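Local atomic coordinates of beta-mannosidase (Hypocrea lixii, PDB entry 4UOJ), a protein that probably hydrolyses terminal beta-D-mannose residues from the non-reducing ends of beta-mannosides, as a member of glycoside hydrolase family 2. Residues Asn75-Arg80 against Leu634-His639; Gly239-Phe244 against Thr520-Leu525; Ala539-Leu544 against His565-Thr570. All coordinates share one frame; numbering follows the deposited sequence.

Contacts 1 and 2 join parts far apart in sequence; contact 3 closes a short loop. Contact 1, at the surface, sets a short helix of the galactose-binding-like region against the loop leading into helix 638-655, through an arginine-to-carbonyl bond, a long salt bridge, water and one aromatic face. Contact 2 is buried, holding a loop between two strands against helix 506-528 by van der Waals packing of aromatic and asparagine side chains. Contact 3, partly buried, rests on close backbone approaches, with a CA-H...O contact at a glycine. Contacts 2 and 3 are neighbours, centres about 19 Å apart, and meet where Phe244 packs on Trp543. Contact 1 is far from both, yet encloses them along the chain.

Contact 1 of 3, residues Asn75-Arg80 against Leu634-His639; sequences NDFDLR and LTRNIH. With CD (cadmium ion), chain B; NAG (2-acetamido-2-deoxy-beta-D-glucopyranose), chain Q.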
# COMPACT_ATOMS: atom_id res chain seq x y z
N ASN A 75 3.43 25.02 6.09
CA ASN A 75 4.45 24.48 7.00
C ASN A 75 5.53 23.63 6.35
O ASN A 75 6.60 23.45 6.94
CB ASN A 75 3.82 23.74 8.16
CG ASN A 75 3.36 24.63 9.28
OD1 ASN A 75 3.52 25.86 9.25
ND2 ASN A 75 2.75 24.00 10.28
N ASP A 76 5.27 23.14 5.14
CA ASP A 76 6.26 22.39 4.38
C ASP A 76 7.49 23.29 4.12
O ASP A 76 8.63 22.83 4.22
CB ASP A 76 5.67 21.84 3.07
CG ASP A 76 6.54 20.80 2.38
OD1 ASP A 76 7.26 20.05 3.06
OD2 ASP A 76 6.46 20.70 1.15
N PHE A 77 7.24 24.52 3.72
CA PHE A 77 8.25 25.56 3.70
C PHE A 77 8.67 26.12 5.05
O PHE A 77 9.80 26.18 5.38
CB PHE A 77 7.77 26.69 2.81
CG PHE A 77 7.47 26.27 1.42
CD1 PHE A 77 8.48 25.95 0.53
CD2 PHE A 77 6.17 26.16 0.99
CE1 PHE A 77 8.21 25.58 -0.75
CE2 PHE A 77 5.90 25.79 -0.29
CZ PHE A 77 6.92 25.48 -1.17
N ASP A 78 7.70 26.46 5.86
CA ASP A 78 7.90 27.20 7.10
C ASP A 78 8.69 26.46 8.16
O ASP A 78 9.28 27.07 9.01
CB ASP A 78 6.57 27.58 7.74
CG ASP A 78 5.85 28.65 7.00
OD1 ASP A 78 6.36 29.14 5.98
OD2 ASP A 78 4.74 28.99 7.45
N LEU A 79 8.60 25.15 8.17
CA LEU A 79 9.26 24.37 9.20
C LEU A 79 10.64 23.77 8.84
O LEU A 79 11.15 22.96 9.55
CB LEU A 79 8.32 23.28 9.68
CG LEU A 79 6.97 23.67 10.25
CD1 LEU A 79 6.20 22.43 10.59
CD2 LEU A 79 7.12 24.52 11.48
N ARG A 80 11.20 24.19 7.71
CA ARG A 80 12.50 23.73 7.20
C ARG A 80 13.68 23.94 8.14
O ARG A 80 14.68 23.27 8.00
CB ARG A 80 12.78 24.30 5.80
CG ARG A 80 12.01 23.58 4.70
CD ARG A 80 12.33 24.04 3.30
NE ARG A 80 11.59 23.24 2.33
CZ ARG A 80 11.39 23.56 1.06
NH1 ARG A 80 11.89 24.68 0.57
NH2 ARG A 80 10.69 22.77 0.27
N LEU A 634 14.06 23.38 -3.75
CA LEU A 634 13.53 24.02 -2.55
C LEU A 634 12.71 25.29 -2.77
O LEU A 634 12.32 25.94 -1.80
CB LEU A 634 14.64 24.24 -1.52
CG LEU A 634 15.44 22.98 -1.13
CD1 LEU A 634 16.74 23.36 -0.42
CD2 LEU A 634 14.62 22.01 -0.29
N THR A 635 12.40 25.61 -4.03
CA THR A 635 11.64 26.83 -4.37
C THR A 635 10.15 26.62 -4.15
O THR A 635 9.69 25.49 -4.06
CB THR A 635 11.95 27.32 -5.81
OG1 THR A 635 11.38 26.42 -6.77
CG2 THR A 635 13.46 27.50 -6.08
N ARG A 636 9.40 27.73 -4.06
CA ARG A 636 7.96 27.76 -3.97
C ARG A 636 7.52 27.79 -5.43
O ARG A 636 7.34 28.85 -6.02
CB ARG A 636 7.46 29.03 -3.24
CG ARG A 636 7.87 29.14 -1.79
CD ARG A 636 7.00 30.16 -1.08
NE ARG A 636 7.13 30.04 0.38
CZ ARG A 636 6.24 30.50 1.25
NH1 ARG A 636 5.15 31.13 0.83
NH2 ARG A 636 6.44 30.34 2.55
N ASN A 637 7.43 26.60 -6.03
CA ASN A 637 7.16 26.43 -7.45
C ASN A 637 5.66 26.43 -7.78
O ASN A 637 5.01 25.39 -7.89
CB ASN A 637 7.89 25.19 -7.96
CG ASN A 637 8.15 25.17 -9.44
OD1 ASN A 637 7.34 25.63 -10.24
ND2 ASN A 637 9.27 24.59 -9.83
N ILE A 638 5.14 27.63 -7.96
CA ILE A 638 3.75 27.89 -8.35
C ILE A 638 3.45 27.33 -9.76
O ILE A 638 2.41 26.72 -9.96
CB ILE A 638 3.44 29.42 -8.19
CG1 ILE A 638 3.25 29.74 -6.69
CG2 ILE A 638 2.19 29.85 -8.97
CD1 ILE A 638 3.70 31.14 -6.26
N HIS A 639 4.38 27.49 -10.70
CA HIS A 639 4.24 27.03 -12.07
C HIS A 639 3.99 25.51 -12.16
O HIS A 639 3.04 25.08 -12.80
CB HIS A 639 5.46 27.44 -12.93
CG HIS A 639 5.42 26.86 -14.31
ND1 HIS A 639 4.77 27.50 -15.35
CD2 HIS A 639 5.88 25.67 -14.78
CE1 HIS A 639 4.88 26.72 -16.42
NE2 HIS A 639 5.53 25.60 -16.10
CD CD B . 3.29 26.87 11.43
C1 NAG Q . 9.55 21.87 -12.24
C2 NAG Q . 9.40 21.59 -13.75
C3 NAG Q . 10.80 21.55 -14.39
C4 NAG Q . 11.58 22.83 -14.06
C5 NAG Q . 11.66 22.96 -12.53
C6 NAG Q . 12.40 24.22 -12.09
C7 NAG Q . 7.71 20.23 -14.88
C8 NAG Q . 6.99 18.92 -14.91
N2 NAG Q . 8.68 20.35 -13.96
O3 NAG Q . 10.65 21.40 -15.79
O4 NAG Q . 12.87 22.85 -14.70
O5 NAG Q . 10.33 23.02 -11.96
O6 NAG Q . 11.78 25.39 -12.62
O7 NAG Q . 7.41 21.14 -15.64
O HOH W 1 4.82 31.18 4.54
O HOH W 2 10.23 23.15 -2.47
O HOH W 3 5.03 26.65 13.48
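Arg80 NH1 donates to Leu634 O at 2.7 Å. The acceptor lies nearly in the guanidinium plane, but the donor is tilted 24° from the carbonyl plane. NH2 reaches water 2, which donates to Thr635 O, so one guanidinium serves two successive carbonyls, one through solvent. Both its faces are covered: Leu634 CD2 sits 3.8 Å above the centre of one, and Phe77 CD1 lies over the opposite one, toward its rim.

Phe77, with CG opposite its carbonyl carbon (chi1 -58°), offers a ring face to the aliphatic part of Arg636. CG of Arg636 stands 3.9 Å from the centroid of the Phe77 ring, 16° off the normal, a CH-pi contact. From there the extended Arg636 chain runs across the ring toward Asp78, whose OD1 forms a long salt bridge of 3.6 Å with Arg636 NH2. Water 1 bridges the same two atoms, accepting from NH2 at 2.7 Å and donating to OD1.

At the helix start, Asn75 OD1 binds a cadmium ion. The two arginines thus use their carbon chains or flat faces for packing and their nitrogens for carbonyls, carboxylate and water, as suits a solvated junction between the galactose-binding-like region and a distant loop.

Contact 2 of 3, residues Gly239-Phe244 against Thr520-Leu525; sequences GQFNNF and TLFNVL. With BMA (beta-D-mannopyranose), chain F.
Phe241 and Phe522 bring together a type II beta turn, Phe241-Phe244, and helix 506-528. The turn belongs to the loop joining strands 227-237 and 252-261 of an antiparallel sheet, consistent with the immunoglobulin-like domain of family 2 enzymes. The helix lies in the chain between parallel strands 481-485 and 534-535, as expected of the family's (beta/alpha)8 barrel.

The apolar part of the contact is aromatic. The two side chains come from opposite directions, and Phe241 CZ comes within 4.0 Å of Phe522 CZ. In Phe522, CG is turned opposite the backbone N (chi1 -177°), which carries the ring off the helix toward the turn. Ile546 of strand 545-546 packs against both rings.

A second kind of packing sets asparagine side chains against hydrocarbon. Asn242 CB meets the edge of the Phe522 ring, 4.1 Å from CE1 and near the ring plane. Asn243 slides past the same ring in the reverse direction, its amide plane turned 81° from the ring; OD1 approaches CE1 at 4.2 Å.

Polar needs are met elsewhere. Asn242 ND2 donates to the backbone oxygens of Ser529 and Ile532, and Asn243 ND2 to Tyr534 O, so these buried amides tie the turn to the chain running from the helix end into strand 534-535. The turn itself is closed by Phe244 N donating to Phe241 O, with Asn243 holding the positive phi (70°) that its third position requires. On another side of the helix, Asn523 lies beside a bound beta-D-mannopyranose. Within the interface, Asn242 crosses Leu525 at a slant, ND2 resting 4.1 Å from CG of the leucine.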
# COMPACT_ATOMS: atom_id res chain seq x y z
N GLY A 239 11.13 -28.83 -1.23
CA GLY A 239 11.72 -28.64 -2.55
C GLY A 239 11.40 -27.32 -3.22
O GLY A 239 11.77 -27.11 -4.38
N GLN A 240 10.71 -26.43 -2.50
CA GLN A 240 10.29 -25.12 -3.01
C GLN A 240 11.46 -24.17 -3.20
O GLN A 240 12.37 -24.08 -2.35
CB GLN A 240 9.23 -24.49 -2.09
CG GLN A 240 8.62 -23.18 -2.61
CD GLN A 240 7.42 -22.68 -1.83
OE1 GLN A 240 6.87 -23.36 -0.95
NE2 GLN A 240 6.96 -21.48 -2.17
N PHE A 241 11.42 -23.42 -4.31
CA PHE A 241 12.38 -22.37 -4.59
C PHE A 241 11.67 -21.09 -5.02
O PHE A 241 10.60 -21.14 -5.63
CB PHE A 241 13.45 -22.82 -5.63
CG PHE A 241 14.54 -21.79 -5.85
CD1 PHE A 241 15.42 -21.43 -4.81
CD2 PHE A 241 14.65 -21.12 -7.08
CE1 PHE A 241 16.39 -20.44 -5.01
CE2 PHE A 241 15.63 -20.13 -7.28
CZ PHE A 241 16.49 -19.80 -6.24
N ASN A 242 12.28 -19.94 -4.71
CA ASN A 242 11.72 -18.63 -5.06
C ASN A 242 11.44 -18.55 -6.57
O ASN A 242 12.23 -19.07 -7.36
CB ASN A 242 12.69 -17.50 -4.65
CG ASN A 242 13.39 -17.74 -3.34
OD1 ASN A 242 14.26 -18.62 -3.22
ND2 ASN A 242 13.04 -16.96 -2.34
N ASN A 243 10.30 -17.94 -6.96
CA ASN A 243 9.86 -17.72 -8.35
C ASN A 243 9.42 -18.94 -9.16
O ASN A 243 9.01 -18.80 -10.31
CB ASN A 243 10.88 -16.89 -9.12
CG ASN A 243 11.03 -15.50 -8.58
OD1 ASN A 243 11.63 -15.28 -7.53
ND2 ASN A 243 10.48 -14.53 -9.30
N PHE A 244 9.44 -20.12 -8.54
CA PHE A 244 8.97 -21.35 -9.20
C PHE A 244 7.77 -21.94 -8.46
O PHE A 244 7.71 -21.86 -7.22
CB PHE A 244 10.12 -22.37 -9.32
CG PHE A 244 11.19 -21.93 -10.28
CD1 PHE A 244 12.27 -21.16 -9.84
CD2 PHE A 244 11.11 -22.27 -11.62
CE1 PHE A 244 13.26 -20.73 -10.72
CE2 PHE A 244 12.10 -21.84 -12.51
CZ PHE A 244 13.17 -21.07 -12.06
N THR A 520 23.39 -9.23 -5.30
CA THR A 520 23.30 -9.15 -3.86
C THR A 520 21.93 -9.41 -3.27
O THR A 520 21.79 -10.25 -2.41
CB THR A 520 23.79 -7.78 -3.39
OG1 THR A 520 24.87 -7.36 -4.21
CG2 THR A 520 24.24 -7.84 -1.97
N LEU A 521 20.94 -8.69 -3.74
CA LEU A 521 19.62 -8.72 -3.12
C LEU A 521 18.86 -10.01 -3.27
O LEU A 521 18.23 -10.44 -2.33
CB LEU A 521 18.78 -7.52 -3.55
CG LEU A 521 19.25 -6.14 -3.12
CD1 LEU A 521 18.16 -5.11 -3.21
CD2 LEU A 521 19.88 -6.12 -1.75
N PHE A 522 18.90 -10.61 -4.44
CA PHE A 522 18.27 -11.88 -4.62
C PHE A 522 18.94 -12.95 -3.79
O PHE A 522 18.28 -13.80 -3.24
CB PHE A 522 18.17 -12.26 -6.08
CG PHE A 522 17.45 -13.53 -6.31
CD1 PHE A 522 16.17 -13.71 -5.83
CD2 PHE A 522 18.04 -14.56 -7.00
CE1 PHE A 522 15.51 -14.88 -6.03
CE2 PHE A 522 17.38 -15.73 -7.21
CZ PHE A 522 16.11 -15.89 -6.73
N ASN A 523 20.25 -12.89 -3.68
CA ASN A 523 21.01 -13.85 -2.86
C ASN A 523 20.68 -13.72 -1.37
O ASN A 523 20.49 -14.74 -0.72
CB ASN A 523 22.51 -13.78 -3.11
CG ASN A 523 22.97 -14.79 -4.14
OD1 ASN A 523 22.85 -15.99 -3.93
ND2 ASN A 523 23.49 -14.32 -5.26
N VAL A 524 20.56 -12.49 -0.86
CA VAL A 524 20.18 -12.24 0.53
C VAL A 524 18.75 -12.80 0.77
O VAL A 524 18.51 -13.44 1.80
CB VAL A 524 20.33 -10.75 0.96
CG1 VAL A 524 19.81 -10.51 2.38
CG2 VAL A 524 21.78 -10.29 0.86
N LEU A 525 17.83 -12.59 -0.19
CA LEU A 525 16.47 -13.12 -0.07
C LEU A 525 16.45 -14.66 -0.10
O LEU A 525 15.86 -15.27 0.80
CB LEU A 525 15.52 -12.53 -1.12
CG LEU A 525 14.09 -13.12 -1.17
CD1 LEU A 525 13.34 -12.91 0.15
CD2 LEU A 525 13.31 -12.52 -2.30
C1 BMA F . 26.39 -17.42 -2.10
C2 BMA F . 27.14 -17.07 -3.38
C3 BMA F . 26.07 -17.03 -4.47
C4 BMA F . 25.35 -18.37 -4.52
C5 BMA F . 24.87 -18.81 -3.13
C6 BMA F . 24.34 -20.22 -3.09
O2 BMA F . 28.17 -18.06 -3.59
O3 BMA F . 26.61 -16.66 -5.73
O4 BMA F . 24.24 -18.22 -5.40
O5 BMA F . 25.94 -18.77 -2.18
O6 BMA F . 24.10 -20.61 -1.74

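Contact 3 of 3, residues Ala539-Leu544 against His565-Thr570; sequences ANNGWL and HIYGDT. With NA (sodium ion), chain C; NAG (2-acetamido-2-deoxy-beta-D-glucopyranose), chain H.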
# COMPACT_ATOMS: atom_id res chain seq x y z
N ALA A 539 8.38 -2.90 -12.00
CA ALA A 539 7.89 -3.02 -13.37
C ALA A 539 9.02 -3.38 -14.33
O ALA A 539 10.00 -2.63 -14.47
CB ALA A 539 7.21 -1.72 -13.81
N ASN A 540 8.87 -4.54 -14.97
CA ASN A 540 9.82 -5.08 -15.93
C ASN A 540 9.16 -6.10 -16.85
O ASN A 540 8.01 -6.47 -16.63
CB ASN A 540 11.05 -5.66 -15.22
CG ASN A 540 10.74 -6.77 -14.28
OD1 ASN A 540 10.49 -7.89 -14.70
ND2 ASN A 540 10.75 -6.48 -12.98
N ASN A 541 9.89 -6.55 -17.88
CA ASN A 541 9.41 -7.51 -18.87
C ASN A 541 9.64 -8.98 -18.50
O ASN A 541 9.56 -9.87 -19.37
CB ASN A 541 10.04 -7.19 -20.24
CG ASN A 541 9.47 -5.94 -20.86
OD1 ASN A 541 8.29 -5.60 -20.69
ND2 ASN A 541 10.29 -5.24 -21.63
N GLY A 542 9.90 -9.22 -17.21
CA GLY A 542 10.13 -10.55 -16.69
C GLY A 542 11.56 -11.05 -16.83
O GLY A 542 12.46 -10.31 -17.23
N TRP A 543 11.75 -12.34 -16.53
CA TRP A 543 13.08 -12.96 -16.59
C TRP A 543 13.19 -14.05 -17.64
O TRP A 543 12.21 -14.71 -17.98
CB TRP A 543 13.48 -13.51 -15.22
CG TRP A 543 12.45 -14.41 -14.59
CD1 TRP A 543 11.46 -14.03 -13.74
CD2 TRP A 543 12.35 -15.83 -14.72
NE1 TRP A 543 10.74 -15.13 -13.33
CE2 TRP A 543 11.27 -16.25 -13.92
CE3 TRP A 543 13.09 -16.80 -15.41
CZ2 TRP A 543 10.92 -17.60 -13.77
CZ3 TRP A 543 12.72 -18.13 -15.30
CH2 TRP A 543 11.65 -18.52 -14.50
N LEU A 544 14.36 -14.13 -18.25
CA LEU A 544 14.80 -15.25 -19.05
C LEU A 544 15.25 -16.50 -18.30
O LEU A 544 14.96 -17.61 -18.69
CB LEU A 544 15.89 -14.79 -20.00
CG LEU A 544 15.53 -13.55 -20.77
CD1 LEU A 544 16.74 -12.99 -21.45
CD2 LEU A 544 14.49 -13.89 -21.80
N HIS A 565 4.19 -9.96 -28.88
CA HIS A 565 4.27 -10.59 -27.56
C HIS A 565 4.02 -9.58 -26.45
O HIS A 565 4.35 -8.41 -26.59
CB HIS A 565 5.64 -11.24 -27.37
CG HIS A 565 5.93 -12.39 -28.27
ND1 HIS A 565 6.61 -13.51 -27.82
CD2 HIS A 565 5.66 -12.57 -29.59
CE1 HIS A 565 6.73 -14.33 -28.85
NE2 HIS A 565 6.16 -13.80 -29.93
N ILE A 566 3.44 -10.05 -25.35
CA ILE A 566 3.10 -9.22 -24.20
C ILE A 566 3.97 -9.60 -22.99
O ILE A 566 4.10 -10.78 -22.66
CB ILE A 566 1.58 -9.29 -23.90
CG1 ILE A 566 0.79 -8.73 -25.10
CG2 ILE A 566 1.23 -8.56 -22.58
CD1 ILE A 566 -0.70 -9.11 -25.16
N TYR A 567 4.56 -8.59 -22.35
CA TYR A 567 5.44 -8.77 -21.20
C TYR A 567 5.11 -7.78 -20.08
O TYR A 567 4.75 -6.63 -20.34
CB TYR A 567 6.91 -8.56 -21.60
CG TYR A 567 7.36 -9.25 -22.86
CD1 TYR A 567 7.26 -8.62 -24.09
CD2 TYR A 567 7.93 -10.51 -22.82
CE1 TYR A 567 7.69 -9.25 -25.26
CE2 TYR A 567 8.38 -11.14 -23.99
CZ TYR A 567 8.27 -10.51 -25.21
OH TYR A 567 8.72 -11.13 -26.35
N GLY A 568 5.29 -8.24 -18.86
CA GLY A 568 5.18 -7.44 -17.64
C GLY A 568 3.86 -6.82 -17.25
O GLY A 568 2.80 -7.13 -17.79
N ASP A 569 3.94 -5.97 -16.23
CA ASP A 569 2.81 -5.24 -15.68
C ASP A 569 2.74 -3.86 -16.32
O ASP A 569 3.67 -3.44 -17.00
CB ASP A 569 2.88 -5.18 -14.14
CG ASP A 569 4.14 -4.53 -13.56
OD1 ASP A 569 5.11 -4.31 -14.31
OD2 ASP A 569 4.16 -4.27 -12.33
N THR A 570 1.62 -3.17 -16.13
CA THR A 570 1.38 -1.84 -16.73
C THR A 570 1.32 -0.75 -15.67
O THR A 570 0.64 -0.87 -14.65
CB THR A 570 0.17 -1.84 -17.71
OG1 THR A 570 -1.02 -2.26 -17.04
CG2 THR A 570 0.42 -2.74 -18.90
NA NA C . 4.87 -15.30 -32.08
C1 NAG H . 12.46 -17.75 -22.33
C2 NAG H . 13.50 -18.86 -22.14
C3 NAG H . 14.85 -18.46 -22.77
C4 NAG H . 14.65 -18.04 -24.21
C5 NAG H . 13.61 -16.91 -24.25
C6 NAG H . 13.28 -16.45 -25.66
C7 NAG H . 13.08 -20.27 -20.16
C8 NAG H . 13.44 -20.54 -18.72
N2 NAG H . 13.70 -19.23 -20.75
O3 NAG H . 15.75 -19.56 -22.72
O4 NAG H . 15.88 -17.66 -24.80
O5 NAG H . 12.38 -17.37 -23.69
O6 NAG H . 12.37 -15.37 -25.62
O7 NAG H . 12.27 -20.99 -20.75
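Ala539 opens the contact against Asp569: OD1 of the aspartate comes within 3.2 Å of Ala539 CA and 3.4 Å of its CB. Asp569 reaches this far because its CG sits between the backbone N and the carbonyl carbon (chi1 59°), which lifts the carboxylate toward the facing segment.

At Asn540 the backbone makes the closest main-chain approach. Its O lies 3.2 Å from Gly568 CA, a CA-H...O contact with an angle of 126° at the hydrogen. Gly568 has a positive phi and no side chain, and so lets the carbonyl come up to its alpha carbon. The Asn540 side chain turns the other way: OD1 accepts from Gly542 N at 2.9 Å, in the carbonyl plane and on a lone pair, making an Asx turn, while ND2 bonds to Ser535 OG.

Asn541 packs on Tyr567, with OD1 3.4 Å from Tyr567 CB and the amide and ring planes 55° apart. Its ND2 donates to Tyr558 O, and its backbone O lies 3.9 Å from Tyr567 CD2. The tyrosine hydroxyl is bonded farther off, to Thr562 N.

Beyond Gly542, Trp543 turns toward Phe244, and Leu544 O accepts from N2 of an N-acetylglucosamine at 2.9 Å. At the far end of the second segment, His565 NE2 binds a sodium ion.

The first segment lies in the loop after strand 534-535, a parallel strand consistent with the family's (beta/alpha)8 barrel. The touching parts, Ala539-Asn541 and Tyr567-Asp569, run almost antiparallel. Helix 490-501 borders the first of them at Ala539 and Asn540, strand 554-556 packs against Asn540, Trp543 and Leu544, and the second segment runs into strand 569-572, which lies parallel to strand 591-595.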